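PDB 1J3N: 3-oxoacyl-(acyl-carrier protein) synthase II from Thermus thermophilus, which probably catalyses the condensation of acyl groups with malonyl-(acyl-carrier protein) that lengthens the chain in bacterial fatty acid synthesis. Local coordinates for residues A[321-324]-A[325-328]; A[313-316]-A[317-320]. All coordinates share one frame; numbering follows the deposited sequence.

Contact 1: residues A[321-324]-A[325-328]; sequences GDHA and KRLM
The turn that leads out of helix 306-324 toward strand 328-330 brings His323 and Ala324 against Arg326 and Leu327. Two backbone bonds draw the chain round: Arg326 N donates to His323 O at 2.7 Å, and Leu327 N to Ala324 O at 3.1 Å, the latter closing a type I beta turn from Ala324 to Leu327. A water donates to both Ala324 O and Leu327 O, bridging the two ends of the turn, so Ala324 O is gripped by two donors.

The imidazole of His323 carries most of the side-chain contact. With CG anti to the backbone N (chi1 -172°), the ring extends along the outgoing chain instead of back over the helix. Arg326 bends at chi3 and brings NH2 to the ring edge, in its plane, 3.7 Å from ND1 of His323; guanidinium and ring are nearly perpendicular, 84° apart. Farther round the imidazole, Leu327 CD2 lies 3.7 Å from His323 CD2, and the two side chains cross at about a right angle. The other ring nitrogen, NE2, is hydrogen-bonded to Val295 O, which ties the imidazole to the chain just before strand 297-299.

The other branch of Leu327, CD1, reaches 3.6 Å from Ala324 CA, while Ala324 itself packs on Leu375. At the exposed side, the bent Lys325 chain passes CE within 3.6 Å of Asp322 O. Met328 then pairs through its backbone with Gly296 and Ile298. This is the helix-to-strand return of a beta-alpha-beta unit, made here by a type I turn at the helix C-terminal end.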
loop_
_atom_site.group_PDB
_atom_site.type_symbol
_atom_site.label_atom_id
_atom_site.label_comp_id
_atom_site.label_asym_id
_atom_site.label_seq_id
_atom_site.Cartn_x
_atom_site.Cartn_y
_atom_site.Cartn_z
ATOM N N GLY A 321 32.543 -2.133 2.999
ATOM C CA GLY A 321 33.930 -1.826 3.323
ATOM C C GLY A 321 34.957 -2.070 2.229
ATOM O O GLY A 321 34.863 -1.502 1.143
ATOM N N ASP A 322 35.940 -2.918 2.521
ATOM C CA ASP A 322 37.004 -3.235 1.572
ATOM C C ASP A 322 36.471 -3.776 0.254
ATOM O O ASP A 322 37.137 -3.683 -0.781
ATOM C CB ASP A 322 37.964 -4.279 2.159
ATOM C CG ASP A 322 38.617 -3.823 3.450
ATOM O OD1 ASP A 322 39.205 -2.720 3.468
ATOM O OD2 ASP A 322 38.552 -4.581 4.448
ATOM N N HIS A 323 35.271 -4.344 0.291
ATOM C CA HIS A 323 34.675 -4.923 -0.906
ATOM C C HIS A 323 34.019 -3.920 -1.851
ATOM O O HIS A 323 33.902 -4.175 -3.051
ATOM C CB HIS A 323 33.646 -5.980 -0.518
ATOM C CG HIS A 323 33.130 -6.760 -1.682
ATOM N ND1 HIS A 323 33.912 -7.652 -2.382
ATOM C CD2 HIS A 323 31.920 -6.758 -2.293
ATOM C CE1 HIS A 323 33.207 -8.167 -3.375
ATOM N NE2 HIS A 323 31.996 -7.639 -3.343
ATOM N N ALA A 324 33.592 -2.787 -1.304
ATOM C CA ALA A 324 32.935 -1.753 -2.085
ATOM C C ALA A 324 33.714 -1.417 -3.348
ATOM O O ALA A 324 33.131 -1.190 -4.410
ATOM C CB ALA A 324 32.753 -0.498 -1.228
ATOM N N LYS A 325 35.038 -1.396 -3.224
ATOM C CA LYS A 325 35.920 -1.075 -4.335
ATOM C C LYS A 325 35.915 -2.143 -5.429
ATOM O O LYS A 325 36.359 -1.893 -6.554
ATOM C CB LYS A 325 37.347 -0.858 -3.805
ATOM C CG LYS A 325 37.450 0.268 -2.770
ATOM C CD LYS A 325 38.853 0.408 -2.177
ATOM C CE LYS A 325 39.235 -0.806 -1.341
ATOM N NZ LYS A 325 40.546 -0.633 -0.654
ATOM N N ARG A 326 35.404 -3.325 -5.108
ATOM C CA ARG A 326 35.365 -4.416 -6.077
ATOM C C ARG A 326 33.965 -4.587 -6.672
ATOM O O ARG A 326 33.747 -5.418 -7.552
ATOM C CB ARG A 326 35.816 -5.719 -5.409
ATOM C CG ARG A 326 36.443 -6.721 -6.369
ATOM C CD ARG A 326 37.358 -7.700 -5.635
ATOM N NE ARG A 326 36.625 -8.549 -4.701
ATOM C CZ ARG A 326 37.184 -9.491 -3.946
ATOM N NH1 ARG A 326 38.492 -9.706 -4.009
ATOM N NH2 ARG A 326 36.434 -10.223 -3.134
ATOM N N LEU A 327 33.025 -3.785 -6.186
ATOM C CA LEU A 327 31.647 -3.843 -6.657
ATOM C C LEU A 327 31.474 -3.114 -7.973
ATOM O O LEU A 327 32.308 -2.303 -8.360
ATOM C CB LEU A 327 30.705 -3.181 -5.646
ATOM C CG LEU A 327 30.367 -3.791 -4.290
ATOM C CD1 LEU A 327 29.692 -2.727 -3.439
ATOM C CD2 LEU A 327 29.465 -5.001 -4.468
ATOM N N MET A 328 30.379 -3.415 -8.655
ATOM C CA MET A 328 30.031 -2.738 -9.894
ATOM C C MET A 328 28.671 -2.149 -9.567
ATOM O O MET A 328 27.783 -2.862 -9.097
ATOM C CB MET A 328 29.905 -3.716 -11.066
ATOM C CG MET A 328 31.231 -4.189 -11.631
ATOM S SD MET A 328 31.006 -5.196 -13.106
ATOM C CE MET A 328 30.488 -6.756 -12.344
HETATM O O HOH W 1 33.418 -0.129 -7.192
#

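Contact 2: residues A[313-316]-A[317-320]; sequences VLAI and KRVF
Lys317 lies alongside Val313, Arg318 folds back with a guanidinium face over Leu314 O and its edge toward Ala315, and Phe320 meets Ile316, all within about one turn of helix 306-324. Four i to i+4 backbone bonds build this part of the helix, among them Lys317 N to Val313 O at 2.9 Å and Phe320 N to Ile316 O at 2.8 Å.

In the apolar contacts, Lys317 runs extended beyond CG, pointing the same way as Val313, and its CE presses tightly on Val313 CG1 at 3.5 Å. Ile316 CG2 touches Phe320 CD2 at 4.0 Å, the two side chains crossing obliquely, while Ile316 O lies at the ring edge, 3.4 Å from Phe320 CD2.

Among the polar ends, Arg318 turns at chi3 (-57°), which puts NH1 3.2 Å from Ala315 CA. NH1 also comes near Leu314 O, but at an angle too poor for a hydrogen bond; NH2 makes a weak one to Glu273 O. Lys317 NZ makes a salt bridge with Asp374. The aliphatic stem of the lysine thus serves the apolar packing, while its ammonium tip is paired with a carboxylate beyond the helix.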
loop_
_atom_site.group_PDB
_atom_site.type_symbol
_atom_site.label_atom_id
_atom_site.label_comp_id
_atom_site.label_asym_id
_atom_site.label_seq_id
_atom_site.Cartn_x
_atom_site.Cartn_y
_atom_site.Cartn_z
ATOM N N VAL A 313 26.155 6.018 -1.807
ATOM C CA VAL A 313 27.553 5.601 -1.880
ATOM C C VAL A 313 28.149 5.433 -0.476
ATOM O O VAL A 313 28.810 4.437 -0.194
ATOM C CB VAL A 313 28.388 6.623 -2.685
ATOM C CG1 VAL A 313 29.864 6.247 -2.638
ATOM C CG2 VAL A 313 27.894 6.666 -4.131
ATOM N N LEU A 314 27.910 6.401 0.404
ATOM C CA LEU A 314 28.418 6.320 1.770
ATOM C C LEU A 314 27.855 5.085 2.465
ATOM O O LEU A 314 28.541 4.449 3.267
ATOM C CB LEU A 314 28.029 7.567 2.567
ATOM C CG LEU A 314 28.740 8.877 2.204
ATOM C CD1 LEU A 314 28.158 10.011 3.017
ATOM C CD2 LEU A 314 30.237 8.744 2.462
ATOM N N ALA A 315 26.606 4.750 2.150
ATOM C CA ALA A 315 25.946 3.586 2.735
ATOM C C ALA A 315 26.540 2.294 2.177
ATOM O O ALA A 315 26.638 1.279 2.881
ATOM C CB ALA A 315 24.446 3.637 2.447
ATOM N N ILE A 316 26.920 2.326 0.903
ATOM C CA ILE A 316 27.509 1.153 0.273
ATOM C C ILE A 316 28.895 0.914 0.864
ATOM O O ILE A 316 29.215 -0.200 1.274
ATOM C CB ILE A 316 27.600 1.332 -1.263
ATOM C CG1 ILE A 316 26.215 1.118 -1.883
ATOM C CG2 ILE A 316 28.619 0.367 -1.858
ATOM C CD1 ILE A 316 26.180 1.277 -3.379
ATOM N N LYS A 317 29.706 1.966 0.922
ATOM C CA LYS A 317 31.051 1.853 1.480
ATOM C C LYS A 317 30.985 1.383 2.927
ATOM O O LYS A 317 31.880 0.693 3.407
ATOM C CB LYS A 317 31.775 3.203 1.415
ATOM C CG LYS A 317 32.097 3.684 0.010
ATOM C CD LYS A 317 32.703 5.085 0.037
ATOM C CE LYS A 317 33.044 5.565 -1.362
ATOM N NZ LYS A 317 33.580 6.961 -1.363
ATOM N N ARG A 318 29.914 1.749 3.621
ATOM C CA ARG A 318 29.765 1.359 5.012
ATOM C C ARG A 318 29.444 -0.120 5.179
ATOM O O ARG A 318 29.984 -0.783 6.070
ATOM C CB ARG A 318 28.677 2.198 5.688
ATOM C CG ARG A 318 28.565 1.942 7.187
ATOM C CD ARG A 318 27.565 2.864 7.876
ATOM N NE ARG A 318 27.865 4.280 7.673
ATOM C CZ ARG A 318 27.393 5.006 6.662
ATOM N NH1 ARG A 318 26.596 4.449 5.760
ATOM N NH2 ARG A 318 27.713 6.291 6.555
ATOM N N VAL A 319 28.568 -0.640 4.324
ATOM C CA VAL A 319 28.165 -2.041 4.395
ATOM C C VAL A 319 29.152 -3.001 3.736
ATOM O O VAL A 319 29.313 -4.132 4.179
ATOM C CB VAL A 319 26.784 -2.259 3.727
ATOM C CG1 VAL A 319 26.370 -3.715 3.850
ATOM C CG2 VAL A 319 25.749 -1.357 4.366
ATOM N N PHE A 320 29.818 -2.551 2.680
ATOM C CA PHE A 320 30.747 -3.420 1.967
ATOM C C PHE A 320 32.235 -3.169 2.226
ATOM O O PHE A 320 33.081 -3.912 1.736
ATOM C CB PHE A 320 30.435 -3.357 0.470
ATOM C CG PHE A 320 29.078 -3.918 0.118
ATOM C CD1 PHE A 320 28.897 -5.288 -0.054
ATOM C CD2 PHE A 320 27.978 -3.079 -0.021
ATOM C CE1 PHE A 320 27.644 -5.813 -0.360
ATOM C CE2 PHE A 320 26.721 -3.595 -0.325
ATOM C CZ PHE A 320 26.555 -4.968 -0.496
#

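Both contacts use helix 306-324: contact 2 is regular helix, contact 1 its last residues and the loop beyond. They meet through Leu327, whose CD1 packs 3.6 Å from Ile316 CG2 and also against the Phe320 ring, so the turn residue is folded back onto the inner side of the helix. That side is core: contact 2 sets apolar Ile316 and Phe320 toward Ile298 of strand 297-299, while Lys317 reaches Asp374. Contact 1 is more divided, with an imidazole and an arginine meeting at a turn and buried Ala324 and Leu327 beside exposed Asp322 and Lys325. Its backbone bonds span three residues, with a water separately joining two carbonyls; those of contact 2 span four.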